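Exopolygalacturonase (Yersinia enterocolitica, PDB 2UVF) hydrolyses polygalacturonate, the backbone of pectin, from a chain end as an exo-acting family 28 glycoside hydrolase. Local coordinates at residues 239-253 with 327-339. Sequence-based numbering, arbitrary orientation.
Sequences ERPASLINAIDPNNS and GQRRSSLMTLRGV. With ADA (alpha-D-galactopyranuronic acid), chain C; SO4 (sulfate ion), chain D.
Strands 245-247 and 334-337 run parallel, 4.7 Å apart and 6° from aligned, as neighbouring rungs of the right-handed beta-helix, with Ile-245, Asn-246 and Ala-247 paired to Met-334, Thr-335 and Leu-336. Along one face Ile-245 CD1 lies beside Met-334 CE, and Ala-247 CB packs on Leu-336 CD2 and Val-339 CG2. On the Thr-335 face, OG1 of Thr-335 is hydrogen-bonded to OG of Ser-243, in the loop just before the strand, at 2.5 Å, and either hydroxyl could donate; one water bridges Ser-243 OG, Pro-241 O and Ser-332 N. Arg-337 leaves the strand extended, then turns about CG-CD (chi3 68°), which swings NE and the guanidinium aside, one face over Ser-253 CB. At the edge, NH2 gives a weak bond to Asp-249 O (2.9 Å) and NH1 a straighter one to O2 of a sulfate, probably from the crystallisation liquor (3.1 Å, 162°). Arg-329, bent twice, lays its guanidinium over Pro-241 CD while NH1 reaches Glu-239 O (2.7 Å) from above the carbonyl plane. The extended Arg-240 side chain passes Gln-328 and grips the galacturonate carboxylate: NH1 and NH2 both donate to O6A (2.8 and 2.9 Å), and NH2 also to O6B. Two bonds to O6A and one to O6B should hold the carboxylate against rotation, consistent with charge recognition of the uronic acid at the glycan pocket.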
loop_
_atom_site.group_PDB
_atom_site.type_symbol
_atom_site.label_atom_id
_atom_site.label_comp_id
_atom_site.label_asym_id
_atom_site.label_seq_id
_atom_site.Cartn_x
_atom_site.Cartn_y
_atom_site.Cartn_z
ATOM N N GLU A 239 -11.503 20.637 -7.732
ATOM C CA GLU A 239 -12.151 19.383 -8.100
ATOM C C GLU A 239 -11.230 18.554 -8.999
ATOM O O GLU A 239 -10.583 19.090 -9.906
ATOM C CB GLU A 239 -13.475 19.688 -8.818
ATOM C CG GLU A 239 -14.246 18.496 -9.400
ATOM C CD GLU A 239 -15.179 17.807 -8.422
ATOM O OE1 GLU A 239 -15.135 18.095 -7.208
ATOM O OE2 GLU A 239 -15.967 16.953 -8.872
ATOM N N ARG A 240 -11.188 17.247 -8.744
ATOM C CA ARG A 240 -10.321 16.343 -9.498
ATOM C C ARG A 240 -11.162 15.499 -10.454
ATOM O O ARG A 240 -12.340 15.246 -10.186
ATOM C CB ARG A 240 -9.528 15.456 -8.532
ATOM C CG ARG A 240 -8.478 16.212 -7.767
ATOM C CD ARG A 240 -7.845 15.347 -6.713
ATOM N NE ARG A 240 -6.602 15.928 -6.224
ATOM C CZ ARG A 240 -5.704 15.279 -5.490
ATOM N NH1 ARG A 240 -5.890 14.009 -5.145
ATOM N NH2 ARG A 240 -4.610 15.900 -5.107
ATOM N N PRO A 241 -10.574 15.057 -11.576
ATOM C CA PRO A 241 -11.413 14.242 -12.420
ATOM C C PRO A 241 -11.624 12.852 -11.820
ATOM O O PRO A 241 -10.958 12.484 -10.833
ATOM C CB PRO A 241 -10.618 14.159 -13.721
ATOM C CG PRO A 241 -9.205 14.295 -13.317
ATOM C CD PRO A 241 -9.220 15.228 -12.137
ATOM N N ALA A 242 -12.554 12.102 -12.411
ATOM C CA ALA A 242 -12.738 10.711 -12.093
ATOM C C ALA A 242 -11.479 9.901 -12.466
ATOM O O ALA A 242 -10.775 10.216 -13.431
ATOM C CB ALA A 242 -13.952 10.161 -12.832
ATOM N N SER A 243 -11.209 8.868 -11.664
ATOM C CA SER A 243 -10.220 7.847 -11.990
ATOM C C SER A 243 -10.782 6.921 -13.057
ATOM O O SER A 243 -11.943 7.054 -13.455
ATOM C CB SER A 243 -9.874 7.041 -10.732
ATOM O OG SER A 243 -9.379 7.886 -9.698
ATOM N N LEU A 244 -9.967 5.966 -13.502
ATOM C CA LEU A 244 -10.418 4.943 -14.422
ATOM C C LEU A 244 -11.535 4.103 -13.788
ATOM O O LEU A 244 -12.531 3.786 -14.438
ATOM C CB LEU A 244 -9.236 4.060 -14.851
ATOM C CG LEU A 244 -9.427 3.058 -15.992
ATOM C CD1 LEU A 244 -9.873 3.777 -17.283
ATOM C CD2 LEU A 244 -8.156 2.229 -16.230
ATOM N N ILE A 245 -11.359 3.747 -12.518
ATOM C CA ILE A 245 -12.376 3.003 -11.781
ATOM C C ILE A 245 -12.717 3.770 -10.530
ATOM O O ILE A 245 -11.831 4.214 -9.792
ATOM C CB ILE A 245 -11.937 1.550 -11.430
ATOM C CG1 ILE A 245 -11.667 0.747 -12.702
ATOM C CG2 ILE A 245 -12.989 0.849 -10.546
ATOM C CD1 ILE A 245 -10.593 -0.281 -12.554
ATOM N N ASN A 246 -14.014 3.945 -10.311
ATOM C CA ASN A 246 -14.498 4.762 -9.210
ATOM C C ASN A 246 -15.545 4.059 -8.372
ATOM O O ASN A 246 -16.318 3.271 -8.880
ATOM C CB ASN A 246 -15.136 6.041 -9.748
ATOM C CG ASN A 246 -14.221 6.827 -10.617
ATOM O OD1 ASN A 246 -13.441 7.625 -10.127
ATOM N ND2 ASN A 246 -14.327 6.633 -11.924
ATOM N N ALA A 247 -15.563 4.370 -7.084
ATOM C CA ALA A 247 -16.761 4.198 -6.270
ATOM C C ALA A 247 -16.949 5.507 -5.503
ATOM O O ALA A 247 -16.520 5.636 -4.358
ATOM C CB ALA A 247 -16.632 2.999 -5.335
ATOM N N ILE A 248 -17.567 6.489 -6.168
ATOM C CA ILE A 248 -17.693 7.860 -5.641
ATOM C C ILE A 248 -19.141 8.345 -5.697
ATOM O O ILE A 248 -19.732 8.434 -6.772
ATOM C CB ILE A 248 -16.773 8.885 -6.407
ATOM C CG1 ILE A 248 -15.320 8.400 -6.454
ATOM C CG2 ILE A 248 -16.868 10.299 -5.773
ATOM C CD1 ILE A 248 -14.380 9.223 -7.314
ATOM N N ASP A 249 -19.711 8.653 -4.534
ATOM C CA ASP A 249 -21.020 9.313 -4.460
ATOM C C ASP A 249 -20.832 10.820 -4.669
ATOM O O ASP A 249 -20.097 11.460 -3.907
ATOM C CB ASP A 249 -21.688 9.033 -3.110
ATOM C CG ASP A 249 -23.140 9.528 -3.041
ATOM O OD1 ASP A 249 -23.343 10.707 -2.654
ATOM O OD2 ASP A 249 -24.068 8.732 -3.337
ATOM N N PRO A 250 -21.525 11.398 -5.682
ATOM C CA PRO A 250 -21.344 12.796 -6.107
ATOM C C PRO A 250 -21.407 13.777 -4.954
ATOM O O PRO A 250 -20.862 14.876 -5.067
ATOM C CB PRO A 250 -22.530 13.041 -7.044
ATOM C CG PRO A 250 -23.478 11.889 -6.812
ATOM C CD PRO A 250 -22.584 10.741 -6.471
ATOM N N ASN A 251 -22.048 13.372 -3.856
ATOM C CA ASN A 251 -22.296 14.254 -2.710
ATOM C C ASN A 251 -21.469 13.939 -1.459
ATOM O O ASN A 251 -21.071 14.854 -0.723
ATOM C CB ASN A 251 -23.794 14.238 -2.331
ATOM C CG ASN A 251 -24.693 14.796 -3.428
ATOM O OD1 ASN A 251 -24.412 15.854 -4.009
ATOM N ND2 ASN A 251 -25.790 14.089 -3.713
ATOM N N ASN A 252 -21.213 12.655 -1.213
ATOM C CA ASN A 252 -20.850 12.222 0.127
ATOM C C ASN A 252 -19.753 11.181 0.255
ATOM O O ASN A 252 -19.674 10.242 -0.525
ATOM C CB ASN A 252 -22.103 11.733 0.845
ATOM C CG ASN A 252 -23.198 12.774 0.865
ATOM O OD1 ASN A 252 -22.954 13.930 1.228
ATOM N ND2 ASN A 252 -24.412 12.380 0.464
ATOM N N SER A 253 -18.929 11.350 1.281
ATOM C CA SER A 253 -17.766 10.489 1.476
ATOM C C SER A 253 -17.943 9.445 2.580
ATOM O O SER A 253 -17.113 8.545 2.712
ATOM C CB SER A 253 -16.514 11.332 1.708
ATOM O OG SER A 253 -16.728 12.304 2.716
ATOM N N GLY A 327 -0.753 19.063 -10.730
ATOM C CA GLY A 327 -0.990 18.564 -9.378
ATOM C C GLY A 327 -2.382 18.034 -9.066
ATOM O O GLY A 327 -2.555 17.227 -8.128
ATOM N N GLN A 328 -3.386 18.470 -9.832
ATOM C CA GLN A 328 -4.776 18.159 -9.484
ATOM C C GLN A 328 -5.610 17.476 -10.568
ATOM O O GLN A 328 -6.584 16.798 -10.269
ATOM C CB GLN A 328 -5.512 19.428 -8.978
ATOM C CG GLN A 328 -4.818 20.205 -7.859
ATOM C CD GLN A 328 -4.544 19.364 -6.603
ATOM O OE1 GLN A 328 -3.588 19.604 -5.898
ATOM N NE2 GLN A 328 -5.379 18.394 -6.337
ATOM N N ARG A 329 -5.224 17.644 -11.821
ATOM C CA ARG A 329 -6.124 17.315 -12.922
ATOM C C ARG A 329 -5.788 16.049 -13.731
ATOM O O ARG A 329 -6.465 15.747 -14.712
ATOM C CB ARG A 329 -6.309 18.538 -13.843
ATOM C CG ARG A 329 -6.751 19.839 -13.130
ATOM C CD ARG A 329 -8.200 19.793 -12.719
ATOM N NE ARG A 329 -9.019 19.363 -13.847
ATOM C CZ ARG A 329 -10.199 18.769 -13.736
ATOM N NH1 ARG A 329 -10.724 18.521 -12.532
ATOM N NH2 ARG A 329 -10.859 18.417 -14.839
ATOM N N ARG A 330 -4.778 15.288 -13.312
ATOM C CA ARG A 330 -4.525 13.954 -13.918
ATOM C C ARG A 330 -5.370 12.909 -13.201
ATOM O O ARG A 330 -5.468 12.940 -11.981
ATOM C CB ARG A 330 -3.053 13.574 -13.794
ATOM C CG ARG A 330 -2.104 14.581 -14.374
ATOM C CD ARG A 330 -0.670 14.148 -14.208
ATOM N NE ARG A 330 -0.070 14.615 -12.961
ATOM C CZ ARG A 330 0.790 13.906 -12.230
ATOM N NH1 ARG A 330 1.126 12.663 -12.594
ATOM N NH2 ARG A 330 1.296 14.425 -11.127
ATOM N N SER A 331 -5.991 12.005 -13.955
ATOM C CA SER A 331 -6.782 10.913 -13.381
ATOM C C SER A 331 -5.926 9.830 -12.699
ATOM O O SER A 331 -5.027 9.248 -13.313
ATOM C CB SER A 331 -7.643 10.244 -14.462
ATOM O OG SER A 331 -8.870 10.941 -14.709
ATOM N N SER A 332 -6.219 9.572 -11.427
ATOM C CA SER A 332 -5.690 8.405 -10.721
ATOM C C SER A 332 -6.267 7.130 -11.315
ATOM O O SER A 332 -7.232 7.169 -12.099
ATOM C CB SER A 332 -6.033 8.478 -9.234
ATOM O OG SER A 332 -5.236 9.456 -8.625
ATOM N N LEU A 333 -5.691 5.997 -10.956
ATOM C CA LEU A 333 -6.158 4.743 -11.525
ATOM C C LEU A 333 -7.479 4.267 -10.903
ATOM O O LEU A 333 -8.382 3.817 -11.603
ATOM C CB LEU A 333 -5.062 3.670 -11.421
ATOM C CG LEU A 333 -5.325 2.430 -12.277
ATOM C CD1 LEU A 333 -4.211 2.204 -13.309
ATOM C CD2 LEU A 333 -5.574 1.217 -11.391
ATOM N N MET A 334 -7.591 4.375 -9.585
ATOM C CA MET A 334 -8.745 3.848 -8.874
ATOM C C MET A 334 -9.001 4.715 -7.663
ATOM O O MET A 334 -8.083 5.032 -6.932
ATOM C CB MET A 334 -8.508 2.401 -8.439
ATOM C CG MET A 334 -9.761 1.705 -7.971
ATOM S SD MET A 334 -9.523 0.025 -7.384
ATOM C CE MET A 334 -9.071 -0.837 -8.893
ATOM N N THR A 335 -10.250 5.119 -7.467
ATOM C CA THR A 335 -10.606 5.909 -6.298
ATOM C C THR A 335 -11.903 5.400 -5.717
ATOM O O THR A 335 -12.955 5.592 -6.293
ATOM C CB THR A 335 -10.725 7.421 -6.623
ATOM O OG1 THR A 335 -9.480 7.882 -7.165
ATOM C CG2 THR A 335 -11.068 8.220 -5.365
ATOM N N LEU A 336 -11.812 4.751 -4.562
ATOM C CA LEU A 336 -12.978 4.186 -3.919
ATOM C C LEU A 336 -13.172 4.951 -2.651
ATOM O O LEU A 336 -12.290 4.972 -1.801
ATOM C CB LEU A 336 -12.785 2.696 -3.615
ATOM C CG LEU A 336 -12.181 1.840 -4.726
ATOM C CD1 LEU A 336 -11.830 0.495 -4.110
ATOM C CD2 LEU A 336 -13.098 1.700 -5.953
ATOM N N ARG A 337 -14.342 5.575 -2.535
ATOM C CA ARG A 337 -14.632 6.484 -1.430
ATOM C C ARG A 337 -15.948 6.112 -0.725
ATOM O O ARG A 337 -16.955 5.799 -1.378
ATOM C CB ARG A 337 -14.673 7.924 -1.936
ATOM C CG ARG A 337 -14.735 8.948 -0.816
ATOM C CD ARG A 337 -14.718 10.367 -1.330
ATOM N NE ARG A 337 -15.931 10.715 -2.065
ATOM C CZ ARG A 337 -16.278 11.963 -2.378
ATOM N NH1 ARG A 337 -15.522 12.982 -2.002
ATOM N NH2 ARG A 337 -17.398 12.198 -3.043
ATOM N N GLY A 338 -15.921 6.144 0.602
ATOM C CA GLY A 338 -17.083 5.803 1.423
ATOM C C GLY A 338 -17.489 4.346 1.468
ATOM O O GLY A 338 -18.576 4.041 1.946
ATOM N N VAL A 339 -16.620 3.439 1.001
ATOM C CA VAL A 339 -16.976 2.024 0.885
ATOM C C VAL A 339 -16.819 1.248 2.195
ATOM O O VAL A 339 -15.807 1.359 2.901
ATOM C CB VAL A 339 -16.248 1.310 -0.303
ATOM C CG1 VAL A 339 -16.800 -0.088 -0.519
ATOM C CG2 VAL A 339 -16.396 2.109 -1.586
HETATM C C1 ADA C . -0.037 13.423 -0.509
HETATM C C2 ADA C . -0.634 12.252 0.298
HETATM C C3 ADA C . -1.263 11.266 -0.706
HETATM C C4 ADA C . -2.364 11.984 -1.547
HETATM C C5 ADA C . -1.748 13.196 -2.281
HETATM C C6 ADA C . -2.677 14.080 -3.158
HETATM O O2 ADA C . 0.363 11.621 1.125
HETATM O O3 ADA C . -1.769 10.114 -0.037
HETATM O O4 ADA C . -3.461 12.401 -0.728
HETATM O O5 ADA C . -1.048 14.072 -1.346
HETATM O O6B ADA C . -2.593 15.315 -2.983
HETATM O O6A ADA C . -3.437 13.530 -3.992
HETATM S S SO4 D . -17.457 15.927 -3.828
HETATM O O1 SO4 D . -17.664 15.313 -5.142
HETATM O O2 SO4 D . -16.091 15.709 -3.323
HETATM O O3 SO4 D . -17.687 17.375 -3.928
HETATM O O4 SO4 D . -18.448 15.331 -2.923
HETATM O O HOH W 1 -9.016 10.426 -10.322
HETATM O O HOH W 2 -18.249 8.502 -2.172
#